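Local coordinates for ATP-dependent RNA helicase A (Homo sapiens, PDB 3VYY), which unwinds RNA at the expense of ATP and, through its double-stranded RNA-binding domains, probably assists assembly of the RNA-induced silencing complex, at residues M17-I23 and M35-E41; Y43-M48 and D64-L69. All coordinates share one frame; numbering follows the deposited sequence.

Contact 1: residues M17-I23 and M35-E41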
loop_
_atom_site.group_PDB
_atom_site.type_symbol
_atom_site.label_atom_id
_atom_site.label_comp_id
_atom_site.label_asym_id
_atom_site.label_seq_id
_atom_site.Cartn_x
_atom_site.Cartn_y
_atom_site.Cartn_z
ATOM N N MET A 17 5.531 -4.314 -13.720
ATOM C CA MET A 17 4.795 -3.049 -13.614
ATOM C C MET A 17 5.156 -2.277 -12.349
ATOM O O MET A 17 5.875 -2.787 -11.483
ATOM C CB MET A 17 3.282 -3.272 -13.688
ATOM C CG MET A 17 2.787 -4.499 -12.966
ATOM S SD MET A 17 1.012 -4.722 -13.234
ATOM C CE MET A 17 0.913 -4.837 -15.034
ATOM N N THR A 18 4.658 -1.041 -12.267
ATOM C CA THR A 18 4.822 -0.198 -11.086
ATOM C C THR A 18 3.454 0.042 -10.441
ATOM O O THR A 18 2.458 0.142 -11.158
ATOM C CB THR A 18 5.477 1.175 -11.434
ATOM O OG1 THR A 18 4.542 2.004 -12.147
ATOM C CG2 THR A 18 6.764 1.002 -12.265
ATOM N N PRO A 19 3.392 0.109 -9.089
ATOM C CA PRO A 19 2.187 0.586 -8.396
ATOM C C PRO A 19 1.972 2.039 -8.748
ATOM O O PRO A 19 2.851 2.653 -9.322
ATOM C CB PRO A 19 2.562 0.489 -6.916
ATOM C CG PRO A 19 4.041 0.420 -6.873
ATOM C CD PRO A 19 4.453 -0.265 -8.135
ATOM N N SER A 20 0.826 2.602 -8.417
ATOM C CA SER A 20 0.649 4.025 -8.633
ATOM C C SER A 20 -0.095 4.642 -7.476
ATOM O O SER A 20 -1.292 4.398 -7.281
ATOM C CB SER A 20 -0.043 4.315 -9.962
ATOM O OG SER A 20 -1.182 3.496 -10.096
ATOM N N TYR A 21 0.661 5.430 -6.709
ATOM C CA TYR A 21 0.166 6.149 -5.545
ATOM C C TYR A 21 -0.366 7.492 -5.960
ATOM O O TYR A 21 0.167 8.116 -6.864
ATOM C CB TYR A 21 1.296 6.352 -4.545
ATOM C CG TYR A 21 1.742 5.065 -3.928
ATOM C CD1 TYR A 21 2.617 4.219 -4.602
ATOM C CD2 TYR A 21 1.261 4.666 -2.686
ATOM C CE1 TYR A 21 3.021 3.033 -4.049
ATOM C CE2 TYR A 21 1.664 3.468 -2.121
ATOM C CZ TYR A 21 2.542 2.657 -2.812
ATOM O OH TYR A 21 2.958 1.471 -2.269
ATOM N N GLU A 22 -1.429 7.931 -5.306
ATOM C CA GLU A 22 -1.939 9.283 -5.515
ATOM C C GLU A 22 -2.348 9.867 -4.165
ATOM O O GLU A 22 -3.252 9.366 -3.504
ATOM C CB GLU A 22 -3.069 9.293 -6.562
ATOM C CG GLU A 22 -3.973 10.513 -6.521
ATOM C CD GLU A 22 -4.386 10.998 -7.914
ATOM O OE1 GLU A 22 -5.568 10.769 -8.290
ATOM O OE2 GLU A 22 -3.532 11.611 -8.624
ATOM N N ILE A 23 -1.629 10.899 -3.748
ATOM C CA ILE A 23 -1.808 11.493 -2.438
ATOM C C ILE A 23 -2.524 12.828 -2.546
ATOM O O ILE A 23 -2.173 13.667 -3.380
ATOM C CB ILE A 23 -0.463 11.719 -1.740
ATOM C CG1 ILE A 23 0.597 10.792 -2.314
ATOM C CG2 ILE A 23 -0.600 11.482 -0.254
ATOM C CD1 ILE A 23 1.739 10.460 -1.364
ATOM N N MET A 35 -4.346 11.730 2.327
ATOM C CA MET A 35 -5.154 10.626 1.829
ATOM C C MET A 35 -4.418 9.964 0.669
ATOM O O MET A 35 -3.994 10.649 -0.263
ATOM C CB MET A 35 -6.503 11.178 1.357
ATOM C CG MET A 35 -7.129 10.474 0.149
ATOM S SD MET A 35 -7.972 8.943 0.606
ATOM C CE MET A 35 -9.276 9.552 1.702
ATOM N N CYS A 36 -4.260 8.645 0.716
ATOM C CA CYS A 36 -3.533 7.947 -0.336
ATOM C C CYS A 36 -4.331 6.835 -0.998
ATOM O O CYS A 36 -5.105 6.141 -0.352
ATOM C CB CYS A 36 -2.224 7.378 0.201
ATOM S SG CYS A 36 -1.061 6.954 -1.108
ATOM N N GLU A 37 -4.128 6.663 -2.293
ATOM C CA GLU A 37 -4.717 5.550 -3.000
ATOM C C GLU A 37 -3.610 4.935 -3.834
ATOM O O GLU A 37 -2.824 5.673 -4.446
ATOM C CB GLU A 37 -5.856 6.036 -3.903
ATOM C CG GLU A 37 -6.886 6.953 -3.232
ATOM C CD GLU A 37 -8.197 7.102 -4.027
ATOM O OE1 GLU A 37 -8.271 6.580 -5.159
ATOM O OE2 GLU A 37 -9.163 7.739 -3.520
ATOM N N VAL A 38 -3.524 3.603 -3.832
ATOM C CA VAL A 38 -2.591 2.877 -4.701
ATOM C C VAL A 38 -3.394 2.043 -5.622
ATOM O O VAL A 38 -4.415 1.458 -5.212
ATOM C CB VAL A 38 -1.771 1.777 -4.013
ATOM C CG1 VAL A 38 -0.333 1.842 -4.462
ATOM C CG2 VAL A 38 -1.883 1.820 -2.530
ATOM N N GLN A 39 -2.915 1.923 -6.856
ATOM C CA GLN A 39 -3.482 0.946 -7.770
ATOM C C GLN A 39 -2.393 0.146 -8.423
ATOM O O GLN A 39 -1.228 0.518 -8.366
ATOM C CB GLN A 39 -4.395 1.619 -8.779
ATOM C CG GLN A 39 -5.718 2.027 -8.141
ATOM C CD GLN A 39 -6.572 2.941 -8.996
ATOM O OE1 GLN A 39 -6.107 3.533 -9.972
ATOM N NE2 GLN A 39 -7.836 3.073 -8.621
ATOM N N VAL A 40 -2.764 -0.990 -8.987
ATOM C CA VAL A 40 -1.858 -1.752 -9.826
ATOM C C VAL A 40 -2.684 -2.174 -11.021
ATOM O O VAL A 40 -3.861 -2.487 -10.853
ATOM C CB VAL A 40 -1.297 -2.983 -9.093
ATOM C CG1 VAL A 40 -0.460 -3.824 -10.033
ATOM C CG2 VAL A 40 -0.456 -2.561 -7.907
ATOM N N GLU A 41 -2.084 -2.165 -12.217
ATOM C CA GLU A 41 -2.784 -2.574 -13.448
ATOM C C GLU A 41 -3.291 -4.001 -13.337
ATOM O O GLU A 41 -2.581 -4.891 -12.878
ATOM C CB GLU A 41 -1.905 -2.425 -14.699
ATOM C CG GLU A 41 -2.711 -2.350 -16.028
ATOM C CD GLU A 41 -1.872 -1.951 -17.284
ATOM O OE1 GLU A 41 -2.210 -2.424 -18.403
ATOM O OE2 GLU A 41 -0.898 -1.158 -17.170
#
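Ser20 and Gln39 form an antiparallel hydrogen-bonded pair, as do Glu22 and Glu37, and the short strand segments 20-23 and 35-39 run at 162° to each other, their axes 4.6 Å apart at the closest. Glu22 N donates to Glu37 O over 2.8 Å and Glu37 N donates back to Glu22 O; Ser20 and Gln39 are joined by an equivalent reciprocal pair. Tyr21 with Val38, between them, and Ile23 with Cys36, beyond Glu22, are non-hydrogen-bonded pairs. These are the first two strands of the double-stranded RNA-binding domain, a three-stranded antiparallel sheet backed by two helices. On the helix-facing side, the Tyr21 ring lies alongside Val38, whose CG1 sits over the ring centre in a CH-pi contact, 3.4 Å from Tyr21 CZ. Cys36, its SG anti to the backbone N (chi1 -163°), meets the ring in plane at the edge, SG lying 3.6 Å from Tyr21 CD2. Lys5 and Leu8 of helix 4-14 and Ala62 of helix 54-71 also touch this tyrosine. Beyond the paired strands, the Met17 side chain crosses that of Val40 at about a right angle, its SD 3.6 Å from Val40 CG1, while Met17 CE reaches Glu41 CB. On the other side of the sheet, Ser20 OG adds a weak bond to Gln39 O, and Gln39 NE2 is bonded to Thr46 OG1.

Contact 2: residues Y43-M48 and D64-L69; sequences YNYTGM and DFVNYL
With CG anti to the backbone N in both residues (chi1 -170° in Tyr45, 156° in Tyr68), the two tyrosines slide past each other in opposite directions and their rings form an offset stack, centroids 4.4 Å apart and planes at 11°. Each ring also receives the other residue's CB over a face; Tyr45 CB lies 3.6 Å from Tyr68 CE2. The Phe65 ring turns its edge to the loop, its CE1 3.5 Å from Tyr45 O in the ring plane and its CZ against Tyr43 CB. Leu69 CD2 comes over one face of Tyr43, a ring that also meets Trp11 of helix 4-14 and whose OH is hydrogen-bonded to Glu74. With an alanine at Tyr68 the Tyr45 ring would probably lose its stacking partner and turn more freely. The chain here runs into strand 47-51, the third of the double-stranded RNA-binding fold, and Gly47 packs against the helix at Asp64 and Phe65. Asp64 OD2 accepts a hydrogen bond from Met48 N over 2.8 Å, on its anti side and tilted out of the carboxylate plane. Stacking and apolar packing are thus likely to hold residues 43-45 against helix 54-71, while one carboxylate oxygen ties the backbone at Met48 to it.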
loop_
_atom_site.group_PDB
_atom_site.type_symbol
_atom_site.label_atom_id
_atom_site.label_comp_id
_atom_site.label_asym_id
_atom_site.label_seq_id
_atom_site.Cartn_x
_atom_site.Cartn_y
_atom_site.Cartn_z
ATOM N N TYR A 43 -5.818 -5.042 -11.491
ATOM C CA TYR A 43 -6.391 -5.371 -10.190
ATOM C C TYR A 43 -7.510 -4.440 -9.798
ATOM O O TYR A 43 -7.359 -3.230 -9.759
ATOM C CB TYR A 43 -5.305 -5.417 -9.125
ATOM C CG TYR A 43 -4.382 -6.592 -9.303
ATOM C CD1 TYR A 43 -3.197 -6.476 -10.049
ATOM C CD2 TYR A 43 -4.699 -7.826 -8.750
ATOM C CE1 TYR A 43 -2.352 -7.561 -10.219
ATOM C CE2 TYR A 43 -3.867 -8.913 -8.916
ATOM C CZ TYR A 43 -2.698 -8.775 -9.645
ATOM O OH TYR A 43 -1.887 -9.876 -9.796
ATOM N N ASN A 44 -8.640 -5.040 -9.496
ATOM C CA ASN A 44 -9.877 -4.329 -9.277
ATOM C C ASN A 44 -10.036 -3.920 -7.802
ATOM O O ASN A 44 -10.912 -4.453 -7.096
ATOM C CB ASN A 44 -11.018 -5.268 -9.705
ATOM C CG ASN A 44 -12.361 -4.573 -9.793
ATOM O OD1 ASN A 44 -12.445 -3.342 -9.998
ATOM N ND2 ASN A 44 -13.430 -5.359 -9.647
ATOM N N TYR A 45 -9.196 -2.993 -7.342
ATOM C CA TYR A 45 -9.178 -2.586 -5.934
ATOM C C TYR A 45 -8.230 -1.415 -5.735
ATOM O O TYR A 45 -7.164 -1.367 -6.366
ATOM C CB TYR A 45 -8.744 -3.755 -5.035
ATOM C CG TYR A 45 -8.920 -3.531 -3.539
ATOM C CD1 TYR A 45 -10.141 -3.767 -2.917
ATOM C CD2 TYR A 45 -7.853 -3.100 -2.743
ATOM C CE1 TYR A 45 -10.314 -3.563 -1.550
ATOM C CE2 TYR A 45 -8.018 -2.896 -1.364
ATOM C CZ TYR A 45 -9.254 -3.131 -0.783
ATOM O OH TYR A 45 -9.430 -2.929 0.560
ATOM N N THR A 46 -8.628 -0.491 -4.848
ATOM C CA THR A 46 -7.840 0.703 -4.473
ATOM C C THR A 46 -7.430 0.668 -2.998
ATOM O O THR A 46 -8.269 0.736 -2.113
ATOM C CB THR A 46 -8.646 1.988 -4.725
ATOM O OG1 THR A 46 -9.124 1.981 -6.064
ATOM C CG2 THR A 46 -7.797 3.228 -4.539
ATOM N N GLY A 47 -6.140 0.558 -2.731
ATOM C CA GLY A 47 -5.672 0.525 -1.358
ATOM C C GLY A 47 -5.730 1.920 -0.785
ATOM O O GLY A 47 -5.183 2.846 -1.368
ATOM N N MET A 48 -6.383 2.075 0.364
ATOM C CA MET A 48 -6.600 3.402 0.966
ATOM C C MET A 48 -5.845 3.637 2.270
ATOM O O MET A 48 -5.831 2.780 3.160
ATOM C CB MET A 48 -8.095 3.643 1.187
ATOM C CG MET A 48 -8.910 3.556 -0.088
ATOM S SD MET A 48 -10.618 4.156 0.042
ATOM C CE MET A 48 -11.374 3.267 1.445
ATOM N N ASP A 64 -2.884 -1.934 2.990
ATOM C CA ASP A 64 -4.214 -2.202 2.506
ATOM C C ASP A 64 -4.161 -3.064 1.248
ATOM O O ASP A 64 -4.711 -4.159 1.224
ATOM C CB ASP A 64 -4.950 -0.894 2.243
ATOM C CG ASP A 64 -6.445 -1.091 2.120
ATOM O OD1 ASP A 64 -7.035 -1.863 2.924
ATOM O OD2 ASP A 64 -7.030 -0.467 1.214
ATOM N N PHE A 65 -3.469 -2.584 0.220
ATOM C CA PHE A 65 -3.354 -3.344 -1.017
ATOM C C PHE A 65 -2.813 -4.763 -0.841
ATOM O O PHE A 65 -3.486 -5.725 -1.209
ATOM C CB PHE A 65 -2.529 -2.620 -2.047
ATOM C CG PHE A 65 -2.831 -3.061 -3.442
ATOM C CD1 PHE A 65 -3.937 -2.548 -4.118
ATOM C CD2 PHE A 65 -2.048 -4.020 -4.070
ATOM C CE1 PHE A 65 -4.250 -2.971 -5.420
ATOM C CE2 PHE A 65 -2.346 -4.450 -5.353
ATOM C CZ PHE A 65 -3.445 -3.921 -6.037
ATOM N N VAL A 66 -1.614 -4.909 -0.276
ATOM C CA VAL A 66 -1.072 -6.264 -0.024
ATOM C C VAL A 66 -2.092 -7.140 0.671
ATOM O O VAL A 66 -2.411 -8.219 0.190
ATOM C CB VAL A 66 0.252 -6.268 0.792
ATOM C CG1 VAL A 66 0.694 -7.679 1.075
ATOM C CG2 VAL A 66 1.365 -5.533 0.041
ATOM N N ASN A 67 -2.621 -6.664 1.793
ATOM C CA ASN A 67 -3.623 -7.425 2.532
ATOM C C ASN A 67 -4.686 -7.969 1.580
ATOM O O ASN A 67 -5.108 -9.119 1.701
ATOM C CB ASN A 67 -4.223 -6.599 3.672
ATOM C CG ASN A 67 -5.302 -7.357 4.458
ATOM O OD1 ASN A 67 -6.451 -7.417 4.034
ATOM N ND2 ASN A 67 -4.943 -7.897 5.630
ATOM N N TYR A 68 -5.081 -7.164 0.611
ATOM C CA TYR A 68 -6.033 -7.614 -0.385
ATOM C C TYR A 68 -5.494 -8.713 -1.324
ATOM O O TYR A 68 -6.163 -9.727 -1.551
ATOM C CB TYR A 68 -6.534 -6.425 -1.182
ATOM C CG TYR A 68 -7.047 -6.778 -2.552
ATOM C CD1 TYR A 68 -8.297 -7.359 -2.711
ATOM C CD2 TYR A 68 -6.288 -6.512 -3.684
ATOM C CE1 TYR A 68 -8.775 -7.669 -3.960
ATOM C CE2 TYR A 68 -6.752 -6.797 -4.938
ATOM C CZ TYR A 68 -7.995 -7.377 -5.078
ATOM O OH TYR A 68 -8.472 -7.688 -6.334
ATOM N N LEU A 69 -4.301 -8.512 -1.873
ATOM C CA LEU A 69 -3.642 -9.566 -2.618
ATOM C C LEU A 69 -3.736 -10.892 -1.854
ATOM O O LEU A 69 -4.077 -11.934 -2.443
ATOM C CB LEU A 69 -2.188 -9.209 -2.875
ATOM C CG LEU A 69 -1.921 -7.980 -3.749
ATOM C CD1 LEU A 69 -0.464 -7.557 -3.668
ATOM C CD2 LEU A 69 -2.343 -8.192 -5.214
#

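In the fold
Contacts 1 and 2 lie in series along the chain, the first closing before the second opens, with their centres about 10 Å apart. Contact 1 joins strands 20-26 and 31-39 of the hairpin; contact 2 carries the chain into strand 47-51 and against helix 54-71. Strand 31-39 is the middle one of the sheet, so the two contacts meet along its border with strand 47-51, where Val38 N is probably hydrogen-bonded to Gly47 O; separately, Val40 CG2 packs on Phe65 CE2 of helix 54-71. Together they bind sheet and helix into one compact double-stranded RNA-binding domain. The bound RNA is about 7 Å from the nearest atom of contact 1 and about 15 Å from that of contact 2.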